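Local coordinates for protein ectonucleoside triphosphate diphosphohydrolase 4 (Homo sapiens, PDB 6WG5) that belongs to the GDA1/CD39 nucleoside phosphatase family and has an elongated two-lobed body related to the actin-like ATPase clan, at residues N39-V45 against F56-R62; D69-I73 against I484-T488; L322-D328 against R438-Q442; C348-I352 against F444-W448. All blocks are in the same frame, centred on the assembly; numbering follows the deposited sequence.

In the fold
Interactions 1 and 2 lie together in one lobe and touch: Ile73 of interaction 2 packs on Tyr58 and Trp60 of interaction 1. Interactions 3 and 4 lie on the other side of the chain's centre and share helix 436-456, where the like charges of Arg438 and Lys445 come close. Interaction 1 is buried along most of its length and is held by backbone hydrogen bonds, fraying into polar side chains at Asn39 and Arg62. Interaction 2, also buried, is almost wholly aliphatic. Interaction 4 is a buried helix crossing built on carbon and sulfur, whereas interaction 3, only partly buried, adds a salt bridge between Asp328 and Lys440.

Interaction 1 (N39-V45 against F56-R62); sequences NVNYGIV and FVYCWPR
Gly43 and Tyr58 form the middle hydrogen-bonded pair of this antiparallel contact, with Tyr58 N giving a nearly straight bond (171°) to Gly43 O at 2.7 Å. Val45 with Phe56 and Asn41 with Trp60 repeat the two-way pairing on either side. The packed part runs from Asn41 to Val45 against Phe56 to Trp60. Here the indole of Trp60, set between its backbone N and carbonyl carbon by chi1 of 53°, folds across the partner strand. Asn41 O sits over the centre of one indole face, 3.9 Å above the plane, and Trp60 CH2 lies 3.5 Å from Tyr42 O. With no side chain on Gly43, this ring lies directly along the backbone. On the reverse face the Tyr42 ring leans on Cys59, CD2 to CB 3.8 Å. Ile44 and Val57 extend that face and reach Ala113 of helix 107-116, whereas Val45 and Tyr58 reach helix 479-487, where Tyr58 OH bonds Thr480. Toward Asn39 the contact loosens: one water weakly bridges Asn41 OD1 and Trp60 NE1, and the exposed Arg62 bends at chi3 to give NH2 to Asn39 OD1, a bond modelled at 2.7 Å but less certain because the arginine is poorly ordered. This is a beta hairpin of strands 40-48 and 53-61, packed between helices as in the actin-like fold.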
loop_
_atom_site.group_PDB
_atom_site.type_symbol
_atom_site.label_atom_id
_atom_site.label_comp_id
_atom_site.label_asym_id
_atom_site.label_seq_id
_atom_site.Cartn_x
_atom_site.Cartn_y
_atom_site.Cartn_z
ATOM N N ASN A 39 8.231 32.064 2.644
ATOM C CA ASN A 39 7.477 31.376 3.682
ATOM C C ASN A 39 7.119 29.944 3.303
ATOM O O ASN A 39 6.367 29.293 4.036
ATOM C CB ASN A 39 6.208 32.166 4.013
ATOM C CG ASN A 39 6.505 33.449 4.770
ATOM O OD1 ASN A 39 7.396 33.489 5.620
ATOM N ND2 ASN A 39 5.765 34.506 4.461
ATOM N N VAL A 40 7.637 29.440 2.185
ATOM C CA VAL A 40 7.460 28.048 1.786
ATOM C C VAL A 40 8.704 27.272 2.190
ATOM O O VAL A 40 9.833 27.739 1.997
ATOM C CB VAL A 40 7.201 27.925 0.271
ATOM C CG1 VAL A 40 7.115 26.460 -0.142
ATOM C CG2 VAL A 40 5.925 28.656 -0.112
ATOM N N ASN A 41 8.498 26.085 2.753
ATOM C CA ASN A 41 9.581 25.189 3.123
ATOM C C ASN A 41 9.459 23.903 2.320
ATOM O O ASN A 41 8.392 23.578 1.794
ATOM C CB ASN A 41 9.559 24.892 4.626
ATOM C CG ASN A 41 9.526 26.155 5.463
ATOM O OD1 ASN A 41 8.523 26.456 6.111
ATOM N ND2 ASN A 41 10.623 26.907 5.445
ATOM N N TYR A 42 10.566 23.171 2.225
ATOM C CA TYR A 42 10.664 22.041 1.313
ATOM C C TYR A 42 11.199 20.814 2.038
ATOM O O TYR A 42 11.878 20.909 3.063
ATOM C CB TYR A 42 11.566 22.380 0.116
ATOM C CG TYR A 42 11.134 23.627 -0.624
ATOM C CD1 TYR A 42 11.477 24.889 -0.155
ATOM C CD2 TYR A 42 10.379 23.543 -1.788
ATOM C CE1 TYR A 42 11.079 26.033 -0.822
ATOM C CE2 TYR A 42 9.978 24.682 -2.464
ATOM C CZ TYR A 42 10.332 25.924 -1.975
ATOM O OH TYR A 42 9.937 27.063 -2.640
ATOM N N GLY A 43 10.874 19.655 1.484
ATOM C CA GLY A 43 11.390 18.391 1.982
ATOM C C GLY A 43 11.497 17.411 0.838
ATOM O O GLY A 43 10.721 17.467 -0.121
ATOM N N ILE A 44 12.472 16.510 0.933
ATOM C CA ILE A 44 12.807 15.601 -0.157
ATOM C C ILE A 44 12.821 14.176 0.374
ATOM O O ILE A 44 13.426 13.903 1.417
ATOM C CB ILE A 44 14.167 15.954 -0.792
ATOM C CG1 ILE A 44 14.154 17.393 -1.318
ATOM C CG2 ILE A 44 14.485 15.000 -1.935
ATOM C CD1 ILE A 44 15.520 18.039 -1.358
ATOM N N VAL A 45 12.162 13.270 -0.347
ATOM C CA VAL A 45 12.113 11.856 -0.001
ATOM C C VAL A 45 12.512 11.052 -1.230
ATOM O O VAL A 45 12.025 11.319 -2.335
ATOM C CB VAL A 45 10.713 11.430 0.482
ATOM C CG1 VAL A 45 10.723 9.975 0.938
ATOM C CG2 VAL A 45 10.235 12.340 1.601
ATOM N N PHE A 56 10.859 12.583 -4.575
ATOM C CA PHE A 56 9.705 13.467 -4.491
ATOM C C PHE A 56 10.092 14.698 -3.688
ATOM O O PHE A 56 10.688 14.576 -2.614
ATOM C CB PHE A 56 8.508 12.775 -3.825
ATOM C CG PHE A 56 8.095 11.492 -4.487
ATOM C CD1 PHE A 56 7.018 11.462 -5.357
ATOM C CD2 PHE A 56 8.775 10.314 -4.230
ATOM C CE1 PHE A 56 6.635 10.281 -5.963
ATOM C CE2 PHE A 56 8.395 9.132 -4.834
ATOM C CZ PHE A 56 7.324 9.115 -5.701
ATOM N N VAL A 57 9.754 15.875 -4.204
ATOM C CA VAL A 57 9.940 17.128 -3.481
ATOM C C VAL A 57 8.582 17.567 -2.954
ATOM O O VAL A 57 7.628 17.726 -3.726
ATOM C CB VAL A 57 10.565 18.212 -4.373
ATOM C CG1 VAL A 57 10.742 19.509 -3.588
ATOM C CG2 VAL A 57 11.901 17.742 -4.926
ATOM N N TYR A 58 8.496 17.756 -1.643
ATOM C CA TYR A 58 7.293 18.249 -0.993
ATOM C C TYR A 58 7.553 19.635 -0.423
ATOM O O TYR A 58 8.659 19.940 0.028
ATOM C CB TYR A 58 6.845 17.308 0.129
ATOM C CG TYR A 58 6.491 15.919 -0.346
ATOM C CD1 TYR A 58 5.209 15.623 -0.786
ATOM C CD2 TYR A 58 7.437 14.906 -0.355
ATOM C CE1 TYR A 58 4.880 14.358 -1.223
ATOM C CE2 TYR A 58 7.117 13.636 -0.789
ATOM C CZ TYR A 58 5.836 13.369 -1.222
ATOM O OH TYR A 58 5.509 12.105 -1.656
ATOM N N CYS A 59 6.522 20.473 -0.451
ATOM C CA CYS A 59 6.595 21.803 0.127
ATOM C C CYS A 59 5.358 22.052 0.978
ATOM O O CYS A 59 4.361 21.332 0.888
ATOM C CB CYS A 59 6.727 22.884 -0.955
ATOM S SG CYS A 59 5.397 22.890 -2.178
ATOM N N TRP A 60 5.440 23.082 1.817
ATOM C CA TRP A 60 4.331 23.455 2.683
ATOM C C TRP A 60 4.515 24.902 3.109
ATOM O O TRP A 60 5.652 25.380 3.181
ATOM C CB TRP A 60 4.252 22.542 3.915
ATOM C CG TRP A 60 5.533 22.442 4.695
ATOM C CD1 TRP A 60 5.934 23.248 5.722
ATOM C CD2 TRP A 60 6.575 21.475 4.515
ATOM N NE1 TRP A 60 7.161 22.843 6.190
ATOM C CE2 TRP A 60 7.576 21.757 5.466
ATOM C CE3 TRP A 60 6.757 20.397 3.642
ATOM C CZ2 TRP A 60 8.743 21.002 5.567
ATOM C CZ3 TRP A 60 7.916 19.649 3.744
ATOM C CH2 TRP A 60 8.893 19.955 4.698
ATOM N N PRO A 61 3.435 25.619 3.394
ATOM C CA PRO A 61 3.549 26.983 3.910
ATOM C C PRO A 61 3.805 26.961 5.413
ATOM O O PRO A 61 3.837 25.909 6.049
ATOM C CB PRO A 61 2.189 27.592 3.574
ATOM C CG PRO A 61 1.250 26.439 3.658
ATOM C CD PRO A 61 2.026 25.221 3.214
ATOM N N ARG A 62 3.985 28.152 5.978
ATOM C CA ARG A 62 4.222 28.257 7.409
ATOM C C ARG A 62 3.042 27.682 8.183
ATOM O O ARG A 62 1.886 27.809 7.773
ATOM C CB ARG A 62 4.451 29.715 7.809
ATOM C CG ARG A 62 4.806 29.898 9.276
ATOM C CD ARG A 62 4.962 31.363 9.646
ATOM N NE ARG A 62 5.926 32.046 8.788
ATOM C CZ ARG A 62 7.243 31.890 8.869
ATOM N NH1 ARG A 62 7.767 31.062 9.765
ATOM N NH2 ARG A 62 8.040 32.556 8.044
HETATM O O HOH W 1 8.538 24.452 8.897
#

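Interaction 2 (D69-I73 against I484-T488); sequences DLLDI and ILYRT
Beside the flat peptide carbonyl of Ile484, Leu71 and Ile73 meet Thr488, whose N and OG1 approach Ile484 O from opposite faces of the carbonyl plane; OG1 comes to 2.6 Å from that oxygen. With chi1 at 61° the hydroxyl folds back onto its own helix, so the backbone N and the hydroxyl of one residue both grip Ile484 O. Leu71 CD1 packs on Thr488 OG1 from roughly opposite this bond, and Ile73 CD1 from its flank, 3.7 Å away. Ile73 is the hub. Its extended CD1 branch meets Leu485 CD1 at 3.6 Å, while its CG2 branch turns to Ile484 CG2 at 4.1 Å. Farther along, Leu70 CD1 adds a lighter touch on Leu485 CD2. Strand 53-61 backs the loop; beyond the helix, Leu485 continues onto Ile181 and Phe185 of helix 172-186. Asp72 centres an inverse gamma turn with a weak Ile73 N to Leu71 O bond, which leaves Leu71 and Ile73 both directed at the helix. The result is a turn of irregular chain laid over the C-terminal end of helix 479-487, beside the sheet of an actin-like lobe.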
loop_
_atom_site.group_PDB
_atom_site.type_symbol
_atom_site.label_atom_id
_atom_site.label_comp_id
_atom_site.label_asym_id
_atom_site.label_seq_id
_atom_site.Cartn_x
_atom_site.Cartn_y
_atom_site.Cartn_z
ATOM N N ASP A 69 -3.341 21.209 14.243
ATOM C CA ASP A 69 -3.212 21.104 12.797
ATOM C C ASP A 69 -1.834 20.580 12.416
ATOM O O ASP A 69 -0.819 20.997 12.980
ATOM C CB ASP A 69 -3.450 22.459 12.127
ATOM C CG ASP A 69 -4.909 22.873 12.145
ATOM O OD1 ASP A 69 -5.777 21.993 12.328
ATOM O OD2 ASP A 69 -5.188 24.078 11.968
ATOM N N LEU A 70 -1.809 19.663 11.453
ATOM C CA LEU A 70 -0.562 19.199 10.873
ATOM C C LEU A 70 -0.101 20.171 9.792
ATOM O O LEU A 70 -0.808 21.108 9.417
ATOM C CB LEU A 70 -0.728 17.802 10.277
ATOM C CG LEU A 70 -1.412 16.746 11.145
ATOM C CD1 LEU A 70 -1.427 15.414 10.416
ATOM C CD2 LEU A 70 -0.722 16.620 12.489
ATOM N N LEU A 71 1.104 19.932 9.281
ATOM C CA LEU A 71 1.605 20.730 8.173
ATOM C C LEU A 71 0.752 20.503 6.930
ATOM O O LEU A 71 0.185 19.426 6.724
ATOM C CB LEU A 71 3.066 20.381 7.878
ATOM C CG LEU A 71 4.084 20.714 8.969
ATOM C CD1 LEU A 71 5.472 20.243 8.558
ATOM C CD2 LEU A 71 4.094 22.207 9.265
ATOM N N ASP A 72 0.663 21.537 6.098
ATOM C CA ASP A 72 -0.097 21.465 4.850
ATOM C C ASP A 72 0.841 21.044 3.719
ATOM O O ASP A 72 1.146 21.798 2.793
ATOM C CB ASP A 72 -0.767 22.803 4.564
ATOM C CG ASP A 72 -1.892 22.688 3.560
ATOM O OD1 ASP A 72 -2.061 21.597 2.976
ATOM O OD2 ASP A 72 -2.606 23.692 3.351
ATOM N N ILE A 73 1.301 19.799 3.812
ATOM C CA ILE A 73 2.303 19.278 2.889
ATOM C C ILE A 73 1.649 18.935 1.559
ATOM O O ILE A 73 0.564 18.342 1.509
ATOM C CB ILE A 73 3.014 18.057 3.502
ATOM C CG1 ILE A 73 3.773 18.482 4.763
ATOM C CG2 ILE A 73 3.961 17.416 2.486
ATOM C CD1 ILE A 73 4.586 17.379 5.411
ATOM N N ILE A 484 7.307 11.753 4.830
ATOM C CA ILE A 484 7.673 13.145 5.078
ATOM C C ILE A 484 6.787 13.736 6.166
ATOM O O ILE A 484 7.248 14.509 7.014
ATOM C CB ILE A 484 7.593 13.964 3.774
ATOM C CG1 ILE A 484 8.181 15.362 3.972
ATOM C CG2 ILE A 484 6.157 14.073 3.280
ATOM C CD1 ILE A 484 9.680 15.411 3.848
ATOM N N LEU A 485 5.502 13.378 6.163
ATOM C CA LEU A 485 4.584 13.926 7.155
ATOM C C LEU A 485 4.963 13.477 8.559
ATOM O O LEU A 485 4.866 14.252 9.516
ATOM C CB LEU A 485 3.152 13.506 6.819
ATOM C CG LEU A 485 2.021 14.187 7.591
ATOM C CD1 LEU A 485 2.000 15.685 7.324
ATOM C CD2 LEU A 485 0.686 13.559 7.218
ATOM N N TYR A 486 5.410 12.227 8.699
ATOM C CA TYR A 486 5.797 11.722 10.011
ATOM C C TYR A 486 7.157 12.257 10.442
ATOM O O TYR A 486 7.346 12.602 11.613
ATOM C CB TYR A 486 5.806 10.193 10.006
ATOM C CG TYR A 486 6.057 9.590 11.369
ATOM C CD1 TYR A 486 7.288 9.035 11.691
ATOM C CD2 TYR A 486 5.067 9.590 12.340
ATOM C CE1 TYR A 486 7.522 8.490 12.938
ATOM C CE2 TYR A 486 5.292 9.047 13.590
ATOM C CZ TYR A 486 6.520 8.499 13.884
ATOM O OH TYR A 486 6.747 7.957 15.130
ATOM N N ARG A 487 8.116 12.342 9.515
ATOM C CA ARG A 487 9.458 12.782 9.889
ATOM C C ARG A 487 9.493 14.263 10.253
ATOM O O ARG A 487 10.318 14.673 11.077
ATOM C CB ARG A 487 10.446 12.492 8.757
ATOM C CG ARG A 487 10.641 11.005 8.432
ATOM C CD ARG A 487 11.064 10.188 9.650
ATOM N NE ARG A 487 12.251 10.734 10.306
ATOM C CZ ARG A 487 13.504 10.378 10.029
ATOM N NH1 ARG A 487 13.761 9.464 9.099
ATOM N NH2 ARG A 487 14.509 10.940 10.687
ATOM N N THR A 488 8.613 15.077 9.667
ATOM C CA THR A 488 8.594 16.514 9.910
ATOM C C THR A 488 7.561 16.917 10.959
ATOM O O THR A 488 7.245 18.105 11.083
ATOM C CB THR A 488 8.323 17.273 8.608
ATOM O OG1 THR A 488 7.043 16.898 8.083
ATOM C CG2 THR A 488 9.396 16.982 7.575
#

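Interaction 3 (L322-D328 against R438-Q442); sequences LPLDIKD and RLKYQ
Lys440 lays its extended aliphatic chain across Ile326 at about a right angle, with Ile326 CD1 resting 3.8 Å from Lys440 CG. Ile326 closes a type II beta turn that starts at Pro323, and the turn leads into the edge strand 327-332 of a three-stranded sheet, so the contact fastens this turn and strand to helix 436-456. On its other flank the lysine is backed by its neighbour: Lys440 CG lies over the centre of one face of the Tyr441 ring, 3.8 Å above the plane. Sandwiched in this way, and with CG anti to the backbone N (chi1 172°), the chain carries its amine out to Asp328. Tyr441 OH is a weak second acceptor for that amine. Nearer the helix backbone, Pro323 CD approaches Lys440 O at 3.2 Å, with Leu322 CD2 farther off. Trp418 of helix 418-427 covers Pro323 and Ile326 from a further side, and Arg287 forms a long, weak ion pair with the other carboxylate oxygen of Asp328. The salt bridge itself is 2.7 Å from Lys440 NZ to Asp328 OD1, and the amine comes from above the carboxylate plane, 68° out of it.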
loop_
_atom_site.group_PDB
_atom_site.type_symbol
_atom_site.label_atom_id
_atom_site.label_comp_id
_atom_site.label_asym_id
_atom_site.label_seq_id
_atom_site.Cartn_x
_atom_site.Cartn_y
_atom_site.Cartn_z
ATOM N N LEU A 322 -10.475 -21.168 -14.972
ATOM C CA LEU A 322 -10.128 -20.602 -16.264
ATOM C C LEU A 322 -11.390 -20.343 -17.077
ATOM O O LEU A 322 -12.403 -21.024 -16.889
ATOM C CB LEU A 322 -9.197 -21.530 -17.056
ATOM C CG LEU A 322 -7.730 -21.540 -16.622
ATOM C CD1 LEU A 322 -6.977 -22.649 -17.336
ATOM C CD2 LEU A 322 -7.069 -20.192 -16.887
ATOM N N PRO A 323 -11.363 -19.365 -17.985
ATOM C CA PRO A 323 -12.542 -19.103 -18.816
ATOM C C PRO A 323 -12.976 -20.347 -19.577
ATOM O O PRO A 323 -12.171 -21.227 -19.886
ATOM C CB PRO A 323 -12.069 -18.002 -19.771
ATOM C CG PRO A 323 -10.916 -17.369 -19.094
ATOM C CD PRO A 323 -10.259 -18.439 -18.283
ATOM N N LEU A 324 -14.268 -20.405 -19.884
ATOM C CA LEU A 324 -14.825 -21.569 -20.558
ATOM C C LEU A 324 -14.137 -21.806 -21.898
ATOM O O LEU A 324 -14.038 -20.899 -22.730
ATOM C CB LEU A 324 -16.328 -21.379 -20.763
ATOM C CG LEU A 324 -17.069 -22.519 -21.465
ATOM C CD1 LEU A 324 -17.165 -23.741 -20.563
ATOM C CD2 LEU A 324 -18.448 -22.053 -21.886
ATOM N N ASP A 325 -13.660 -23.035 -22.098
ATOM C CA ASP A 325 -13.126 -23.553 -23.362
ATOM C C ASP A 325 -11.737 -23.030 -23.703
ATOM O O ASP A 325 -11.236 -23.328 -24.800
ATOM C CB ASP A 325 -14.054 -23.260 -24.547
ATOM C CG ASP A 325 -15.320 -24.096 -24.518
ATOM O OD1 ASP A 325 -15.330 -25.145 -23.839
ATOM O OD2 ASP A 325 -16.304 -23.705 -25.183
ATOM N N ILE A 326 -11.090 -22.267 -22.820
ATOM C CA ILE A 326 -9.703 -21.890 -23.059
ATOM C C ILE A 326 -8.814 -23.111 -22.867
ATOM O O ILE A 326 -9.068 -23.970 -22.013
ATOM C CB ILE A 326 -9.260 -20.745 -22.130
ATOM C CG1 ILE A 326 -7.921 -20.173 -22.605
ATOM C CG2 ILE A 326 -9.127 -21.237 -20.690
ATOM C CD1 ILE A 326 -7.460 -18.944 -21.838
ATOM N N LYS A 327 -7.754 -23.190 -23.663
ATOM C CA LYS A 327 -6.774 -24.260 -23.557
ATOM C C LYS A 327 -5.466 -23.673 -23.041
ATOM O O LYS A 327 -4.886 -22.785 -23.673
ATOM C CB LYS A 327 -6.585 -24.958 -24.903
ATOM C CG LYS A 327 -7.853 -25.656 -25.377
ATOM C CD LYS A 327 -7.703 -26.278 -26.753
ATOM C CE LYS A 327 -9.015 -26.902 -27.205
ATOM N NZ LYS A 327 -8.867 -27.708 -28.448
ATOM N N ASP A 328 -5.023 -24.160 -21.884
ATOM C CA ASP A 328 -3.809 -23.702 -21.228
ATOM C C ASP A 328 -2.956 -24.920 -20.905
ATOM O O ASP A 328 -3.414 -26.063 -20.991
ATOM C CB ASP A 328 -4.137 -22.903 -19.954
ATOM C CG ASP A 328 -2.940 -22.144 -19.408
ATOM O OD1 ASP A 328 -2.038 -21.797 -20.200
ATOM O OD2 ASP A 328 -2.907 -21.886 -18.184
ATOM N N ARG A 438 -4.829 -10.258 -18.365
ATOM C CA ARG A 438 -6.028 -9.925 -17.604
ATOM C C ARG A 438 -7.224 -10.736 -18.087
ATOM O O ARG A 438 -8.002 -11.256 -17.279
ATOM C CB ARG A 438 -6.312 -8.426 -17.714
ATOM C CG ARG A 438 -7.718 -7.999 -17.305
ATOM C CD ARG A 438 -8.056 -8.418 -15.886
ATOM N NE ARG A 438 -7.023 -8.026 -14.931
ATOM C CZ ARG A 438 -7.028 -8.359 -13.644
ATOM N NH1 ARG A 438 -8.016 -9.093 -13.142
ATOM N NH2 ARG A 438 -6.039 -7.960 -12.855
ATOM N N LEU A 439 -7.383 -10.857 -19.407
ATOM C CA LEU A 439 -8.521 -11.586 -19.954
ATOM C C LEU A 439 -8.490 -13.052 -19.534
ATOM O O LEU A 439 -9.539 -13.659 -19.280
ATOM C CB LEU A 439 -8.522 -11.465 -21.478
ATOM C CG LEU A 439 -9.837 -11.795 -22.183
ATOM C CD1 LEU A 439 -10.835 -10.650 -22.027
ATOM C CD2 LEU A 439 -9.592 -12.101 -23.650
ATOM N N LYS A 440 -7.295 -13.635 -19.449
ATOM C CA LYS A 440 -7.164 -15.060 -19.173
ATOM C C LYS A 440 -7.311 -15.374 -17.689
ATOM O O LYS A 440 -7.942 -16.373 -17.326
ATOM C CB LYS A 440 -5.814 -15.553 -19.691
ATOM C CG LYS A 440 -5.449 -16.973 -19.305
ATOM C CD LYS A 440 -4.247 -17.434 -20.117
ATOM C CE LYS A 440 -3.727 -18.789 -19.673
ATOM N NZ LYS A 440 -2.430 -19.100 -20.343
ATOM N N TYR A 441 -6.745 -14.540 -16.818
ATOM C CA TYR A 441 -6.679 -14.835 -15.391
ATOM C C TYR A 441 -7.667 -14.017 -14.567
ATOM O O TYR A 441 -7.613 -14.064 -13.333
ATOM C CB TYR A 441 -5.252 -14.616 -14.884
ATOM C CG TYR A 441 -4.261 -15.565 -15.515
ATOM C CD1 TYR A 441 -4.257 -16.912 -15.180
ATOM C CD2 TYR A 441 -3.338 -15.120 -16.452
ATOM C CE1 TYR A 441 -3.364 -17.790 -15.757
ATOM C CE2 TYR A 441 -2.435 -15.995 -17.036
ATOM C CZ TYR A 441 -2.453 -17.328 -16.683
ATOM O OH TYR A 441 -1.562 -18.211 -17.254
ATOM N N GLN A 442 -8.573 -13.280 -15.214
ATOM C CA GLN A 442 -9.599 -12.546 -14.478
ATOM C C GLN A 442 -10.402 -13.473 -13.576
ATOM O O GLN A 442 -10.719 -13.120 -12.435
ATOM C CB GLN A 442 -10.526 -11.821 -15.458
ATOM C CG GLN A 442 -11.895 -11.418 -14.891
ATOM C CD GLN A 442 -11.817 -10.276 -13.896
ATOM O OE1 GLN A 442 -10.840 -9.528 -13.860
ATOM N NE2 GLN A 442 -12.854 -10.136 -13.080
#

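Interaction 4 (C348-I352 against F444-W448); sequences CRETI and FKSAW
Ile352 packs on Phe444 and Trp448 through two apolar branches. Its CG2 meets Phe444 CE1 at 3.4 Å, lying oblique to the ring, while CD1, extended by chi2 of -178°, reaches over the helix backbone to Trp448 N at 3.5 Å and to Trp448 CE3 at 3.9 Å. Ala447 fills the neighbouring position: its CB is 3.7 Å from Arg349 CG and 3.8 Å from Cys348 SG. Ala447 is small, consistent with Arg349 and Ala447 being the nearest pair of CA atoms. This is an oblique helix-helix packing in the second lobe, where the short, disulfide-tethered helix 345-352 crosses the long helix 436-456; the short segments cross at -70° with axes 9.2 Å apart. Sulfur contributes a second kind of contact. Cys348 SG, disulfide-bonded to Cys321, stands 5.4 Å from the centroid of the Phe444 ring in an oblique sulfur-aromatic approach, and Cys321 also touches Phe444 and Ile352. Polar groups form no hydrogen bond between the segments. Ile352 O meets the edge of the Trp448 ring in its plane, whereas Trp448 NE1 bonds Phe281 O, a residue beside the attached glycan. The guanidinium of Arg349 is held in salt bridges by Glu451 and Asp346.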
loop_
_atom_site.group_PDB
_atom_site.type_symbol
_atom_site.label_atom_id
_atom_site.label_comp_id
_atom_site.label_asym_id
_atom_site.label_seq_id
_atom_site.Cartn_x
_atom_site.Cartn_y
_atom_site.Cartn_z
ATOM N N CYS A 348 -14.518 -22.499 -8.594
ATOM C CA CYS A 348 -13.162 -21.988 -8.430
ATOM C C CYS A 348 -12.922 -21.521 -7.000
ATOM O O CYS A 348 -11.861 -21.782 -6.422
ATOM C CB CYS A 348 -12.912 -20.844 -9.412
ATOM S SG CYS A 348 -11.262 -20.133 -9.291
ATOM N N ARG A 349 -13.900 -20.824 -6.413
ATOM C CA ARG A 349 -13.742 -20.326 -5.051
ATOM C C ARG A 349 -13.500 -21.464 -4.070
ATOM O O ARG A 349 -12.643 -21.356 -3.185
ATOM C CB ARG A 349 -14.973 -19.518 -4.639
ATOM C CG ARG A 349 -15.144 -18.218 -5.399
ATOM C CD ARG A 349 -16.203 -17.332 -4.766
ATOM N NE ARG A 349 -17.529 -17.947 -4.779
ATOM C CZ ARG A 349 -18.051 -18.651 -3.777
ATOM N NH1 ARG A 349 -17.369 -18.849 -2.658
ATOM N NH2 ARG A 349 -19.267 -19.162 -3.899
ATOM N N GLU A 350 -14.245 -22.563 -4.206
ATOM C CA GLU A 350 -14.052 -23.697 -3.307
ATOM C C GLU A 350 -12.698 -24.355 -3.524
ATOM O O GLU A 350 -12.082 -24.832 -2.565
ATOM C CB GLU A 350 -15.169 -24.722 -3.504
ATOM C CG GLU A 350 -16.570 -24.154 -3.350
ATOM C CD GLU A 350 -16.783 -23.481 -2.006
ATOM O OE1 GLU A 350 -16.030 -23.788 -1.057
ATOM O OE2 GLU A 350 -17.703 -22.642 -1.901
ATOM N N THR A 351 -12.218 -24.383 -4.767
ATOM C CA THR A 351 -10.969 -25.073 -5.065
ATOM C C THR A 351 -9.773 -24.343 -4.467
ATOM O O THR A 351 -8.827 -24.982 -3.991
ATOM C CB THR A 351 -10.801 -25.215 -6.577
ATOM O OG1 THR A 351 -11.984 -25.802 -7.136
ATOM C CG2 THR A 351 -9.605 -26.092 -6.905
ATOM N N ILE A 352 -9.793 -23.006 -4.482
ATOM C CA ILE A 352 -8.638 -22.220 -4.057
ATOM C C ILE A 352 -8.658 -21.901 -2.569
ATOM O O ILE A 352 -7.706 -21.287 -2.068
ATOM C CB ILE A 352 -8.542 -20.915 -4.874
ATOM C CG1 ILE A 352 -9.774 -20.034 -4.633
ATOM C CG2 ILE A 352 -8.374 -21.245 -6.357
ATOM C CD1 ILE A 352 -9.781 -18.745 -5.428
ATOM N N PHE A 444 -9.769 -16.588 -12.120
ATOM C CA PHE A 444 -9.063 -17.003 -10.917
ATOM C C PHE A 444 -8.879 -15.828 -9.965
ATOM O O PHE A 444 -9.147 -15.939 -8.764
ATOM C CB PHE A 444 -7.710 -17.616 -11.275
ATOM C CG PHE A 444 -6.901 -18.003 -10.073
ATOM C CD1 PHE A 444 -6.963 -19.288 -9.567
ATOM C CD2 PHE A 444 -6.104 -17.072 -9.430
ATOM C CE1 PHE A 444 -6.232 -19.642 -8.456
ATOM C CE2 PHE A 444 -5.375 -17.419 -8.314
ATOM C CZ PHE A 444 -5.440 -18.707 -7.825
ATOM N N LYS A 445 -8.432 -14.684 -10.491
ATOM C CA LYS A 445 -8.110 -13.557 -9.623
ATOM C C LYS A 445 -9.357 -12.933 -9.012
ATOM O O LYS A 445 -9.317 -12.476 -7.865
ATOM C CB LYS A 445 -7.309 -12.519 -10.401
ATOM C CG LYS A 445 -5.857 -12.929 -10.620
ATOM C CD LYS A 445 -5.255 -12.238 -11.825
ATOM C CE LYS A 445 -4.116 -11.328 -11.435
ATOM N NZ LYS A 445 -3.629 -10.550 -12.607
ATOM N N SER A 446 -10.470 -12.903 -9.747
ATOM C CA SER A 446 -11.710 -12.389 -9.172
ATOM C C SER A 446 -12.186 -13.272 -8.026
ATOM O O SER A 446 -12.655 -12.768 -6.998
ATOM C CB SER A 446 -12.787 -12.285 -10.251
ATOM O OG SER A 446 -13.116 -13.560 -10.767
ATOM N N ALA A 447 -12.070 -14.593 -8.182
ATOM C CA ALA A 447 -12.467 -15.510 -7.117
ATOM C C ALA A 447 -11.503 -15.439 -5.942
ATOM O O ALA A 447 -11.926 -15.456 -4.781
ATOM C CB ALA A 447 -12.537 -16.935 -7.658
ATOM N N TRP A 448 -10.202 -15.375 -6.225
ATOM C CA TRP A 448 -9.218 -15.204 -5.164
ATOM C C TRP A 448 -9.462 -13.902 -4.411
ATOM O O TRP A 448 -9.450 -13.873 -3.174
ATOM C CB TRP A 448 -7.812 -15.238 -5.762
ATOM C CG TRP A 448 -6.717 -15.062 -4.760
ATOM C CD1 TRP A 448 -5.908 -13.974 -4.615
ATOM C CD2 TRP A 448 -6.303 -16.006 -3.765
ATOM N NE1 TRP A 448 -5.011 -14.182 -3.592
ATOM C CE2 TRP A 448 -5.235 -15.420 -3.053
ATOM C CE3 TRP A 448 -6.731 -17.288 -3.407
ATOM C CZ2 TRP A 448 -4.594 -16.069 -2.002
ATOM C CZ3 TRP A 448 -6.088 -17.934 -2.365
ATOM C CH2 TRP A 448 -5.032 -17.323 -1.674
#